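Local coordinates for CCMAN5 (PDB 2XSG), which is a calcium-binding family 92 alpha-mannosidase that probably strips terminal mannose caps to expose mannose 6-phosphate on glycoproteins, at residues G24-A29 / L315-A320; Q308-T313 / T668-A673; T353-R358 / A587-L592; F357-V362 / N661-M666; V362-Y365 / L370-D373. All coordinates share one frame; numbering follows the deposited sequence.

Contact 1: G24-A29 / L315-A320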
# COMPACT_ATOMS: atom_id res chain seq x y z
N GLY A 24 -4.51 -7.35 8.21
CA GLY A 24 -4.33 -6.58 6.99
C GLY A 24 -4.28 -5.08 7.18
O GLY A 24 -3.57 -4.39 6.45
N ASN A 25 -5.04 -4.57 8.15
CA ASN A 25 -5.16 -3.13 8.42
C ASN A 25 -5.65 -2.31 7.24
O ASN A 25 -5.19 -1.20 7.03
CB ASN A 25 -3.89 -2.57 9.07
CG ASN A 25 -3.80 -2.93 10.55
OD1 ASN A 25 -4.67 -2.55 11.34
ND2 ASN A 25 -2.74 -3.66 10.94
N ASP A 26 -6.57 -2.88 6.47
CA ASP A 26 -7.25 -2.16 5.40
C ASP A 26 -8.60 -1.61 5.85
O ASP A 26 -9.11 -1.96 6.92
CB ASP A 26 -7.41 -3.06 4.17
CG ASP A 26 -6.13 -3.16 3.37
OD1 ASP A 26 -5.40 -2.13 3.22
OD2 ASP A 26 -5.86 -4.27 2.88
N MET A 27 -9.17 -0.75 5.02
CA MET A 27 -10.38 -0.02 5.39
C MET A 27 -11.54 -0.30 4.42
O MET A 27 -11.32 -0.50 3.24
CB MET A 27 -10.08 1.48 5.42
CG MET A 27 -9.76 2.10 4.06
SD MET A 27 -9.10 3.76 4.21
CE MET A 27 -7.39 3.37 4.67
N PRO A 28 -12.78 -0.28 4.93
CA PRO A 28 -13.93 -0.34 4.03
C PRO A 28 -14.32 1.05 3.49
O PRO A 28 -15.33 1.18 2.80
CB PRO A 28 -15.03 -0.88 4.93
CG PRO A 28 -14.72 -0.26 6.27
CD PRO A 28 -13.20 -0.23 6.35
N ALA A 29 -13.52 2.07 3.79
CA ALA A 29 -13.81 3.48 3.45
C ALA A 29 -14.25 3.73 2.02
O ALA A 29 -13.71 3.13 1.07
CB ALA A 29 -12.60 4.36 3.77
N LEU A 315 -6.92 -5.84 -6.91
CA LEU A 315 -6.71 -4.80 -7.92
C LEU A 315 -7.23 -3.44 -7.38
O LEU A 315 -6.55 -2.40 -7.50
CB LEU A 315 -7.37 -5.15 -9.25
CG LEU A 315 -7.02 -4.32 -10.50
CD1 LEU A 315 -5.53 -4.45 -10.88
CD2 LEU A 315 -7.90 -4.70 -11.69
N TYR A 316 -8.41 -3.46 -6.75
CA TYR A 316 -8.95 -2.26 -6.11
C TYR A 316 -7.94 -1.67 -5.10
O TYR A 316 -7.67 -0.49 -5.12
CB TYR A 316 -10.31 -2.58 -5.47
CG TYR A 316 -10.82 -1.58 -4.46
CD1 TYR A 316 -11.53 -0.44 -4.85
CD2 TYR A 316 -10.61 -1.78 -3.10
CE1 TYR A 316 -12.01 0.49 -3.90
CE2 TYR A 316 -11.08 -0.87 -2.15
CZ TYR A 316 -11.77 0.26 -2.55
OH TYR A 316 -12.24 1.16 -1.61
N ARG A 317 -7.37 -2.52 -4.26
CA ARG A 317 -6.40 -2.11 -3.25
C ARG A 317 -5.09 -1.57 -3.85
O ARG A 317 -4.42 -0.74 -3.23
CB ARG A 317 -6.07 -3.28 -2.33
CG ARG A 317 -7.22 -3.82 -1.49
CD ARG A 317 -7.74 -2.76 -0.54
NE ARG A 317 -8.66 -3.32 0.44
CZ ARG A 317 -9.54 -2.61 1.15
NH1 ARG A 317 -9.63 -1.29 1.01
NH2 ARG A 317 -10.33 -3.23 2.02
N MET A 318 -4.74 -2.04 -5.05
CA MET A 318 -3.54 -1.57 -5.75
C MET A 318 -3.59 -0.09 -6.17
O MET A 318 -2.55 0.56 -6.29
CB MET A 318 -3.22 -2.46 -6.96
CG MET A 318 -2.04 -1.96 -7.80
SD MET A 318 -1.77 -2.99 -9.27
CE MET A 318 -2.42 -4.48 -8.64
N PHE A 319 -4.80 0.43 -6.38
CA PHE A 319 -5.01 1.84 -6.75
C PHE A 319 -5.46 2.70 -5.55
O PHE A 319 -6.55 3.27 -5.56
CB PHE A 319 -6.05 1.93 -7.91
CG PHE A 319 -5.54 1.41 -9.23
CD1 PHE A 319 -4.97 2.27 -10.17
CD2 PHE A 319 -5.62 0.06 -9.54
CE1 PHE A 319 -4.49 1.80 -11.42
CE2 PHE A 319 -5.15 -0.44 -10.77
CZ PHE A 319 -4.58 0.42 -11.71
N ALA A 320 -4.63 2.77 -4.52
CA ALA A 320 -4.90 3.60 -3.34
C ALA A 320 -3.78 4.61 -3.05
O ALA A 320 -4.05 5.79 -2.87
CB ALA A 320 -5.14 2.75 -2.13
O HOH W 1 -12.33 0.86 0.89
O HOH W 2 -14.66 2.50 -1.80
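A buried, mainly polar contact ties the loop 24-29, in the N-terminal part of the chain, to the last turn of helix 306-318 in the catalytic part: Arg317 reaches across and grips the carbonyl of Met27. The grip is end-on, with both terminal nitrogens on one oxygen. Arg317 NH1 lies 2.9 Å from Met27 O in the carbonyl plane, with an N-H...O angle of 151°. Arg317 NH2, 3.1 Å from Met27 O, comes from above that plane and makes a more bent bond. The side chain bends at chi2 (-62°), which brings one face of the guanidinium against Asp26, whose CB lies 3.6 Å from Arg317 NH2. There the Asp26 carboxylate stacks on it, the two planes 24° apart. The pairing of Asp26 OD2 with Arg317 NE, 3.8 Å, is a long salt bridge of charges alone, since the oxygen lies well out of the guanidinium plane. That oxygen takes its hydrogen bond from Asn661. Tyr316 works through water: its OH donates to water 1 at 2.5 Å, and this water donates to Met27 O and Ala29 O, so Met27 O is held by an arginine and a water together. Arg317 NH2 also bonds Val17 O. Around this junction, Arg317 and Met318 lean on helix 665-675, Met27 and Ala29 on strand 40-44, and the Tyr316 ring meets Trp286 of helix 275-290.

Contact 2: Q308-T313 / T668-A673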
# COMPACT_ATOMS: atom_id res chain seq x y z
N GLN A 308 -11.63 -14.98 -8.53
CA GLN A 308 -11.87 -13.79 -9.36
C GLN A 308 -12.24 -12.57 -8.49
O GLN A 308 -11.78 -11.44 -8.76
CB GLN A 308 -12.93 -14.10 -10.46
CG GLN A 308 -13.61 -12.92 -11.10
CD GLN A 308 -13.97 -13.14 -12.59
OE1 GLN A 308 -14.05 -14.28 -13.07
NE2 GLN A 308 -14.17 -12.05 -13.31
N ARG A 309 -13.05 -12.79 -7.45
CA ARG A 309 -13.38 -11.72 -6.52
C ARG A 309 -12.13 -11.24 -5.76
O ARG A 309 -11.93 -10.03 -5.55
CB ARG A 309 -14.45 -12.18 -5.53
CG ARG A 309 -15.85 -12.17 -6.09
CD ARG A 309 -16.72 -13.18 -5.38
NE ARG A 309 -18.13 -12.83 -5.46
CZ ARG A 309 -18.93 -13.11 -6.48
NH1 ARG A 309 -18.47 -13.74 -7.56
NH2 ARG A 309 -20.20 -12.74 -6.43
N LEU A 310 -11.30 -12.19 -5.36
CA LEU A 310 -10.04 -11.90 -4.69
C LEU A 310 -9.16 -11.07 -5.60
O LEU A 310 -8.63 -10.05 -5.17
CB LEU A 310 -9.30 -13.17 -4.31
CG LEU A 310 -9.40 -13.67 -2.90
CD1 LEU A 310 -8.59 -14.97 -2.81
CD2 LEU A 310 -8.92 -12.62 -1.86
N PHE A 311 -9.02 -11.48 -6.86
CA PHE A 311 -8.27 -10.66 -7.81
C PHE A 311 -8.75 -9.20 -7.85
O PHE A 311 -7.94 -8.27 -7.69
CB PHE A 311 -8.27 -11.26 -9.21
CG PHE A 311 -7.52 -10.46 -10.20
CD1 PHE A 311 -6.13 -10.57 -10.30
CD2 PHE A 311 -8.17 -9.54 -11.02
CE1 PHE A 311 -5.43 -9.79 -11.19
CE2 PHE A 311 -7.47 -8.76 -11.91
CZ PHE A 311 -6.09 -8.89 -12.00
N TYR A 312 -10.05 -9.00 -8.10
CA TYR A 312 -10.58 -7.64 -8.27
C TYR A 312 -10.55 -6.80 -6.99
O TYR A 312 -10.37 -5.57 -7.05
CB TYR A 312 -11.95 -7.62 -8.98
CG TYR A 312 -11.79 -7.87 -10.48
CD1 TYR A 312 -11.22 -6.89 -11.32
CD2 TYR A 312 -12.15 -9.08 -11.04
CE1 TYR A 312 -11.03 -7.13 -12.67
CE2 TYR A 312 -11.97 -9.33 -12.39
CZ TYR A 312 -11.40 -8.35 -13.20
OH TYR A 312 -11.22 -8.60 -14.54
N THR A 313 -10.70 -7.46 -5.85
CA THR A 313 -10.57 -6.82 -4.55
C THR A 313 -9.14 -6.29 -4.39
O THR A 313 -8.94 -5.15 -3.95
CB THR A 313 -10.92 -7.80 -3.40
OG1 THR A 313 -12.29 -8.22 -3.52
CG2 THR A 313 -10.69 -7.14 -2.03
N THR A 668 -1.03 -5.80 -4.36
CA THR A 668 -0.32 -5.65 -5.63
C THR A 668 0.48 -6.91 -5.99
O THR A 668 0.48 -7.33 -7.13
CB THR A 668 0.59 -4.42 -5.62
OG1 THR A 668 -0.17 -3.27 -5.26
CG2 THR A 668 1.19 -4.19 -6.99
N MET A 669 1.14 -7.52 -5.01
CA MET A 669 1.79 -8.82 -5.25
C MET A 669 0.80 -9.92 -5.64
O MET A 669 1.12 -10.79 -6.45
CB MET A 669 2.65 -9.24 -4.06
CG MET A 669 3.71 -8.22 -3.68
SD MET A 669 4.83 -7.68 -5.01
CE MET A 669 4.19 -6.08 -5.48
N PHE A 670 -0.40 -9.89 -5.07
CA PHE A 670 -1.43 -10.86 -5.47
C PHE A 670 -1.80 -10.67 -6.94
O PHE A 670 -1.88 -11.64 -7.69
CB PHE A 670 -2.68 -10.74 -4.60
CG PHE A 670 -3.73 -11.77 -4.93
CD1 PHE A 670 -4.59 -11.59 -6.02
CD2 PHE A 670 -3.85 -12.93 -4.17
CE1 PHE A 670 -5.54 -12.56 -6.34
CE2 PHE A 670 -4.81 -13.90 -4.49
CZ PHE A 670 -5.66 -13.71 -5.56
N VAL A 671 -2.06 -9.43 -7.34
CA VAL A 671 -2.34 -9.15 -8.74
C VAL A 671 -1.21 -9.69 -9.63
O VAL A 671 -1.48 -10.34 -10.64
CB VAL A 671 -2.53 -7.65 -8.97
CG1 VAL A 671 -2.44 -7.30 -10.48
CG2 VAL A 671 -3.88 -7.22 -8.38
N ALA A 672 0.04 -9.40 -9.26
CA ALA A 672 1.21 -9.81 -10.04
C ALA A 672 1.29 -11.34 -10.18
O ALA A 672 1.58 -11.87 -11.27
CB ALA A 672 2.49 -9.26 -9.41
N ALA A 673 1.04 -12.04 -9.07
CA ALA A 673 1.03 -13.50 -9.08
C ALA A 673 -0.05 -14.02 -10.02
O ALA A 673 0.20 -14.96 -10.79
CB ALA A 673 0.83 -14.03 -7.68
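Helices 308-313 and 668-673 meet at Phe311 and Val671, whose CA atoms stand 6.2 Å apart. The axes approach to 9.3 Å with 129° between their N-to-C directions, so the helices run obliquely and largely against each other. The interface is wholly apolar across the gap. Phe670 reaches straight at the partner helix: its CG is turned away from its own backbone N (chi1 -177°), which pushes the far end of the ring against backbone as well as side chain. Phe670 CE1 rests 3.6 Å from Phe311 CA, and Phe670 CZ lies 3.9 Å from Leu310 CB. Phe670 thus touches the CA and CB of Phe311 and not its ring. Phe311, with CG likewise anti to its backbone N, carries its ring to Val671, and the two side chains lie at a slant. Phe311 CE1 sits 4.0 Å from Val671 CG1, with CG2 of the same valine almost as near, so both methyls bear on one ring carbon. The pair belongs to the helical core of the catalytic domain. Phe670 continues onto His314 and Tyr648, Val671 onto Leu315 and Met318 further along helix 306-318 and onto Ile366 of helix 353-366, while Phe311 lies against Val293 and Ile295 of strand 293-296.

Contact 3: T353-R358 / A587-L592. With CA (calcium ion), chain C.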
# COMPACT_ATOMS: atom_id res chain seq x y z
N THR A 353 7.91 3.73 1.04
CA THR A 353 8.69 3.05 0.02
C THR A 353 9.63 1.95 0.54
O THR A 353 9.97 1.03 -0.21
CB THR A 353 9.36 4.10 -0.88
OG1 THR A 353 8.35 5.06 -1.24
CG2 THR A 353 9.96 3.47 -2.14
N TRP A 354 10.03 2.03 1.81
CA TRP A 354 10.80 0.95 2.47
C TRP A 354 10.03 -0.39 2.40
O TRP A 354 10.63 -1.44 2.13
CB TRP A 354 11.08 1.31 3.93
CG TRP A 354 12.07 0.44 4.66
CD1 TRP A 354 13.42 0.64 4.76
CD2 TRP A 354 11.78 -0.73 5.45
NE1 TRP A 354 13.99 -0.35 5.53
CE2 TRP A 354 13.01 -1.19 5.98
CE3 TRP A 354 10.61 -1.43 5.76
CZ2 TRP A 354 13.10 -2.33 6.80
CZ3 TRP A 354 10.69 -2.57 6.56
CH2 TRP A 354 11.93 -3.01 7.07
N ASP A 355 8.71 -0.33 2.60
CA ASP A 355 7.84 -1.51 2.49
C ASP A 355 7.38 -1.81 1.08
O ASP A 355 7.25 -2.97 0.71
CB ASP A 355 6.57 -1.36 3.36
CG ASP A 355 6.86 -0.99 4.78
OD1 ASP A 355 6.44 0.11 5.23
OD2 ASP A 355 7.49 -1.81 5.47
N ASP A 356 7.09 -0.77 0.31
CA ASP A 356 6.27 -0.99 -0.88
C ASP A 356 6.95 -0.92 -2.24
O ASP A 356 6.26 -1.01 -3.26
CB ASP A 356 5.03 -0.09 -0.86
CG ASP A 356 5.32 1.33 -1.29
OD1 ASP A 356 6.48 1.64 -1.66
OD2 ASP A 356 4.37 2.15 -1.23
N PHE A 357 8.27 -0.76 -2.27
CA PHE A 357 8.96 -0.40 -3.51
C PHE A 357 8.68 -1.32 -4.70
O PHE A 357 8.61 -0.84 -5.83
CB PHE A 357 10.49 -0.18 -3.29
CG PHE A 357 11.28 -1.44 -2.99
CD1 PHE A 357 11.97 -2.11 -4.03
CD2 PHE A 357 11.40 -1.92 -1.70
CE1 PHE A 357 12.74 -3.26 -3.76
CE2 PHE A 357 12.16 -3.08 -1.42
CZ PHE A 357 12.83 -3.75 -2.45
N ARG A 358 8.49 -2.61 -4.46
CA ARG A 358 8.21 -3.53 -5.58
C ARG A 358 6.84 -3.33 -6.24
O ARG A 358 6.61 -3.80 -7.36
CB ARG A 358 8.33 -4.99 -5.15
CG ARG A 358 9.74 -5.50 -5.05
CD ARG A 358 9.77 -7.04 -5.07
NE ARG A 358 11.12 -7.54 -5.30
CZ ARG A 358 12.06 -7.52 -4.36
NH1 ARG A 358 11.79 -7.05 -3.15
NH2 ARG A 358 13.28 -7.97 -4.63
N ALA A 587 4.48 -13.15 5.43
CA ALA A 587 3.76 -12.14 6.20
C ALA A 587 4.36 -10.75 6.06
O ALA A 587 3.73 -9.75 6.44
CB ALA A 587 3.68 -12.55 7.68
N ASN A 588 5.57 -10.68 5.51
CA ASN A 588 6.30 -9.43 5.31
C ASN A 588 6.93 -9.35 3.92
O ASN A 588 7.03 -10.36 3.20
CB ASN A 588 7.40 -9.29 6.36
CG ASN A 588 7.71 -7.86 6.69
OD1 ASN A 588 6.87 -6.98 6.54
ND2 ASN A 588 8.94 -7.61 7.13
N GLU A 589 7.37 -8.15 3.55
CA GLU A 589 7.88 -7.87 2.20
C GLU A 589 9.37 -8.15 1.99
O GLU A 589 9.86 -8.06 0.86
CB GLU A 589 7.62 -6.40 1.81
CG GLU A 589 6.15 -6.02 1.65
CD GLU A 589 5.53 -5.55 2.94
OE1 GLU A 589 6.19 -5.64 3.98
OE2 GLU A 589 4.37 -5.08 2.92
N ILE A 590 10.09 -8.47 3.07
CA ILE A 590 11.53 -8.64 3.01
C ILE A 590 11.93 -9.64 1.92
O ILE A 590 12.77 -9.34 1.07
CB ILE A 590 12.12 -9.09 4.38
CG1 ILE A 590 11.93 -8.01 5.47
CG2 ILE A 590 13.59 -9.51 4.23
CD1 ILE A 590 12.21 -6.58 5.03
N ASP A 591 11.34 -10.83 1.95
CA ASP A 591 11.67 -11.83 0.92
C ASP A 591 10.49 -12.15 0.01
O ASP A 591 10.27 -13.31 -0.36
CB ASP A 591 12.37 -13.06 1.51
CG ASP A 591 11.49 -13.88 2.45
OD1 ASP A 591 10.68 -13.32 3.22
OD2 ASP A 591 11.62 -15.12 2.42
N LEU A 592 9.75 -11.10 -0.39
CA LEU A 592 8.60 -11.23 -1.30
C LEU A 592 8.95 -11.95 -2.59
O LEU A 592 8.11 -12.68 -3.16
CB LEU A 592 8.05 -9.86 -1.70
CG LEU A 592 6.92 -9.13 -0.98
CD1 LEU A 592 6.72 -7.74 -1.63
CD2 LEU A 592 5.62 -9.93 -0.98
CA CA C . 5.18 -5.32 6.40
O HOH W 3 8.62 -4.34 4.98
O HOH W 4 13.14 -7.06 -0.65
O HOH W 5 9.71 -6.23 -1.24
O HOH W 6 3.41 -6.98 6.05
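Asp355, Glu589 and Arg358 carry this contact, in which the start of helix 353-366 faces a calcium-binding loop. Glu589 CG packs 3.4 Å from Asp355 O, and the glutamate chain then bends at chi2 (89°) to bring OE1 to the calcium ion at 2.6 Å. Asn588 OD1, 2.4 Å from the metal, is the other ligand from this loop, and Asp662 completes the protein ligands. Water 3 bridges the two carboxylates, donating to Asp355 OD2 at 2.8 Å and to Glu589 OE1. Arg358 also acts through water: from the edge of its guanidinium, NH1 donates to waters 4 and 5, which donate to Ile590 O and Glu589 O. Its NE and NH2 bond Pro679 O and Val680 O, fixing the group. Asp355 OD1 hydrogen-bonds a bis-tris propane molecule, probably from the crystallisation liquor, consistent with a place in the active-site pocket. Trp354 CH2 meets Ile590 CD1 at 4.1 Å, both side chains lean on Tyr542 of helix 539-542, and Leu592 packs on Met669 of helix 665-675.

Contact 4: F357-V362 / N661-M666. With CA (calcium ion), chain C.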
# COMPACT_ATOMS: atom_id res chain seq x y z
N PHE A 357 8.27 -0.76 -2.27
CA PHE A 357 8.96 -0.40 -3.51
C PHE A 357 8.68 -1.32 -4.70
O PHE A 357 8.61 -0.84 -5.83
CB PHE A 357 10.49 -0.18 -3.29
CG PHE A 357 11.28 -1.44 -2.99
CD1 PHE A 357 11.97 -2.11 -4.03
CD2 PHE A 357 11.40 -1.92 -1.70
CE1 PHE A 357 12.74 -3.26 -3.76
CE2 PHE A 357 12.16 -3.08 -1.42
CZ PHE A 357 12.83 -3.75 -2.45
N ARG A 358 8.49 -2.61 -4.46
CA ARG A 358 8.21 -3.53 -5.58
C ARG A 358 6.84 -3.33 -6.24
O ARG A 358 6.61 -3.80 -7.36
CB ARG A 358 8.33 -4.99 -5.15
CG ARG A 358 9.74 -5.50 -5.05
CD ARG A 358 9.77 -7.04 -5.07
NE ARG A 358 11.12 -7.54 -5.30
CZ ARG A 358 12.06 -7.52 -4.36
NH1 ARG A 358 11.79 -7.05 -3.15
NH2 ARG A 358 13.28 -7.97 -4.63
N LYS A 359 5.93 -2.65 -5.56
CA LYS A 359 4.56 -2.50 -6.08
C LYS A 359 4.53 -1.63 -7.34
O LYS A 359 3.73 -1.88 -8.26
CB LYS A 359 3.59 -1.97 -4.99
CG LYS A 359 3.55 -0.46 -4.84
CD LYS A 359 2.56 -0.01 -3.78
CE LYS A 359 2.37 1.49 -3.86
NZ LYS A 359 1.89 2.09 -2.56
N PHE A 360 5.41 -0.62 -7.38
CA PHE A 360 5.44 0.31 -8.49
C PHE A 360 5.80 -0.40 -9.79
O PHE A 360 5.23 -0.09 -10.84
CB PHE A 360 6.42 1.47 -8.22
CG PHE A 360 6.02 2.33 -7.05
CD1 PHE A 360 5.06 3.32 -7.20
CD2 PHE A 360 6.58 2.14 -5.80
CE1 PHE A 360 4.66 4.11 -6.12
CE2 PHE A 360 6.20 2.94 -4.71
CZ PHE A 360 5.24 3.93 -4.88
N SER A 361 6.70 -1.38 -9.71
CA SER A 361 7.10 -2.12 -10.91
C SER A 361 5.90 -2.82 -11.56
O SER A 361 5.87 -2.97 -12.79
CB SER A 361 8.17 -3.16 -10.59
OG SER A 361 9.31 -2.62 -9.92
N VAL A 362 4.94 -3.24 -10.74
CA VAL A 362 3.69 -3.88 -11.21
C VAL A 362 2.69 -2.85 -11.74
O VAL A 362 2.11 -3.05 -12.81
CB VAL A 362 3.02 -4.72 -10.08
CG1 VAL A 362 1.77 -5.46 -10.61
CG2 VAL A 362 4.01 -5.71 -9.43
N ASN A 661 -1.02 -4.84 4.79
CA ASN A 661 -0.97 -4.71 3.33
C ASN A 661 0.16 -3.74 2.90
O ASN A 661 0.78 -3.93 1.84
CB ASN A 661 -2.33 -4.20 2.81
CG ASN A 661 -2.61 -4.61 1.36
OD1 ASN A 661 -1.68 -4.86 0.56
ND2 ASN A 661 -3.90 -4.68 1.01
N ASP A 662 0.43 -2.74 3.75
CA ASP A 662 1.43 -1.68 3.49
C ASP A 662 1.16 -0.92 2.19
O ASP A 662 1.82 -1.17 1.16
CB ASP A 662 2.86 -2.23 3.52
CG ASP A 662 3.23 -2.86 4.87
OD1 ASP A 662 3.07 -2.22 5.93
OD2 ASP A 662 3.71 -4.01 4.86
N ALA A 663 0.21 -0.00 2.23
CA ALA A 663 -0.08 0.84 1.06
C ALA A 663 -0.37 0.00 -0.20
O ALA A 663 0.04 0.36 -1.31
CB ALA A 663 1.09 1.82 0.80
N GLY A 664 -1.06 -1.11 -0.00
CA GLY A 664 -1.49 -1.97 -1.10
C GLY A 664 -0.42 -2.89 -1.66
O GLY A 664 -0.62 -3.47 -2.73
N THR A 665 0.70 -3.04 -0.96
CA THR A 665 1.78 -3.92 -1.46
C THR A 665 1.35 -5.39 -1.55
O THR A 665 1.52 -6.04 -2.60
CB THR A 665 3.07 -3.83 -0.63
OG1 THR A 665 3.48 -2.47 -0.55
CG2 THR A 665 4.20 -4.68 -1.28
N MET A 666 0.84 -5.94 -0.46
CA MET A 666 0.43 -7.34 -0.47
C MET A 666 -0.63 -7.59 -1.56
O MET A 666 -0.53 -8.57 -2.31
CB MET A 666 0.01 -7.83 0.92
CG MET A 666 1.17 -7.87 1.94
SD MET A 666 2.67 -8.65 1.25
CE MET A 666 3.62 -8.93 2.76
CA CA C . 5.18 -5.32 6.40
O HOH W 6 3.41 -6.98 6.05
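Lys359 sends its ammonium to the carbonyl of Ala663, a residue that, oddly for an alanine, adopts left-handed backbone angles. It lies between Asp662 and Gly664, which also have positive phi, and the three residues with Thr665 make a type I' beta turn. The turn is closed by Thr665 N on Asp662 O at 3.0 Å, and Gly664 forms the N-cap of helix 665-675. Lys359 NZ lies 2.8 Å from Ala663 O, in the carbonyl plane and on a lone pair, with a C=O...N angle of 142°. The lysine leaves its helix in the crowded position between backbone N and carbonyl carbon (chi1 86°), then runs extended beyond CG, so that it spans the gap like a rod. It crosses the Thr665 side chain at about a right angle, and Lys359 NZ ends 3.5 Å from Ala663 CB. Three partners satisfy this buried ammonium: Ala663 O, a salt bridge to Asp356 OD2, and Met321 O. The helix of the lysine is kinked here, where the backbone N of Arg358 and of Lys359 has no bond to the turn before. Just ahead of Ala663, Asp662 OD2 binds the calcium ion at 2.5 Å, beside water 6. The tight turn thus presents a metal ligand at the head of a helix, as part of the calcium site typical of family 92 mannosidases, where the metal probably assists substrate binding and catalysis.

Contact 5: V362-Y365 / L370-D373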
# COMPACT_ATOMS: atom_id res chain seq x y z
N VAL A 362 4.94 -3.24 -10.74
CA VAL A 362 3.69 -3.88 -11.21
C VAL A 362 2.69 -2.85 -11.74
O VAL A 362 2.11 -3.05 -12.81
CB VAL A 362 3.02 -4.72 -10.08
CG1 VAL A 362 1.77 -5.46 -10.61
CG2 VAL A 362 4.01 -5.71 -9.43
N ILE A 363 2.48 -1.77 -10.99
CA ILE A 363 1.70 -0.63 -11.49
C ILE A 363 2.15 -0.25 -12.91
O ILE A 363 1.31 -0.02 -13.79
CB ILE A 363 1.77 0.60 -10.55
CG1 ILE A 363 1.05 0.32 -9.23
CG2 ILE A 363 1.13 1.83 -11.22
CD1 ILE A 363 1.31 1.40 -8.17
N ALA A 364 3.47 -0.22 -13.14
CA ALA A 364 4.01 0.07 -14.48
C ALA A 364 3.35 -0.74 -15.61
O ALA A 364 3.09 -0.20 -16.68
CB ALA A 364 5.52 -0.09 -14.52
N TYR A 365 3.07 -2.02 -15.38
CA TYR A 365 2.47 -2.80 -16.48
C TYR A 365 0.94 -2.86 -16.48
O TYR A 365 0.33 -3.35 -17.44
CB TYR A 365 3.17 -4.16 -16.70
CG TYR A 365 2.89 -5.28 -15.71
CD1 TYR A 365 1.62 -5.82 -15.57
CD2 TYR A 365 3.93 -5.87 -14.98
CE1 TYR A 365 1.37 -6.88 -14.70
CE2 TYR A 365 3.71 -6.93 -14.12
CZ TYR A 365 2.41 -7.43 -13.98
OH TYR A 365 2.17 -8.49 -13.12
N LEU A 370 -0.31 6.27 -15.02
CA LEU A 370 -0.37 6.57 -13.60
C LEU A 370 1.01 6.39 -12.98
O LEU A 370 1.48 7.24 -12.23
CB LEU A 370 -1.39 5.65 -12.90
CG LEU A 370 -1.56 5.79 -11.38
CD1 LEU A 370 -2.13 7.19 -11.02
CD2 LEU A 370 -2.46 4.69 -10.83
N TYR A 371 1.65 5.29 -13.32
CA TYR A 371 3.00 4.99 -12.85
C TYR A 371 3.96 6.10 -13.20
O TYR A 371 4.74 6.53 -12.35
CB TYR A 371 3.48 3.68 -13.47
CG TYR A 371 4.96 3.35 -13.35
CD1 TYR A 371 5.82 3.61 -14.41
CD2 TYR A 371 5.47 2.68 -12.23
CE1 TYR A 371 7.15 3.27 -14.36
CE2 TYR A 371 6.82 2.34 -12.16
CZ TYR A 371 7.65 2.65 -13.24
OH TYR A 371 8.99 2.32 -13.22
N ARG A 372 3.91 6.57 -14.45
CA ARG A 372 4.76 7.67 -14.87
C ARG A 372 4.51 8.89 -13.95
O ARG A 372 5.46 9.49 -13.46
CB ARG A 372 4.58 8.04 -16.34
CG ARG A 372 5.62 9.07 -16.82
CD ARG A 372 5.42 9.65 -18.24
NE ARG A 372 6.65 10.35 -18.64
CZ ARG A 372 6.97 11.59 -18.26
NH1 ARG A 372 6.13 12.30 -17.50
NH2 ARG A 372 8.12 12.14 -18.64
N ASP A 373 3.25 9.23 -13.70
CA ASP A 373 2.97 10.42 -12.88
C ASP A 373 3.51 10.24 -11.46
O ASP A 373 4.04 11.18 -10.86
CB ASP A 373 1.48 10.75 -12.85
CG ASP A 373 1.01 11.54 -14.08
OD1 ASP A 373 1.79 11.76 -15.03
OD2 ASP A 373 -0.18 11.94 -14.08
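Ala364 sets its methyl squarely on the ring of Tyr371: CB stands 3.4 Å from the ring centroid and 3° off the ring normal, a CH-pi contact over the face. The ring gets there because Tyr371 has CG pointing away from its own backbone N (chi1 167°), and chi2 near -98° turns the flat side to the neighbouring helix. Ala364 CA also lies over that face, 3.6 Å from Tyr371 CG. Helices 353-366 and 368-387 are separated by a single residue, and the contact packs the inside of this tight corner in the helical catalytic domain, which belongs to the six-hairpin glycosidase clan. Ile363 supplies the adjoining contact: its CG2 branch, the one turned away from the backbone N, reaches Tyr371 CB at 3.7 Å and crosses it at a slant. At its far end the tyrosine OH bonds Asp415 OD2 of helix 409-418, which fixes the ring's reach, while Phe421 meets the ring with planes about 60° apart.

None of the five contacts is at the surface. Contacts 1, 2, 4 and 5 are buried, with the centre of contact 4 about 5 Å from the centre of the chain, whereas contact 3 is partly buried beside the calcium ion and the likely substrate pocket. Helix 306-318 serves contacts 1 and 2, helix 665-675 contacts 2 and 4, and helix 353-366 contacts 3, 4 and 5. Contacts 3 and 4 share the metal and water 6. Chemistry follows place: contacts 2 and 5 are apolar helix packing, contact 3 is bridged by water beside a metal site, and contacts 1 and 4 each sink a cationic side chain onto a loop carbonyl. Asp26 joins those two through Asn661.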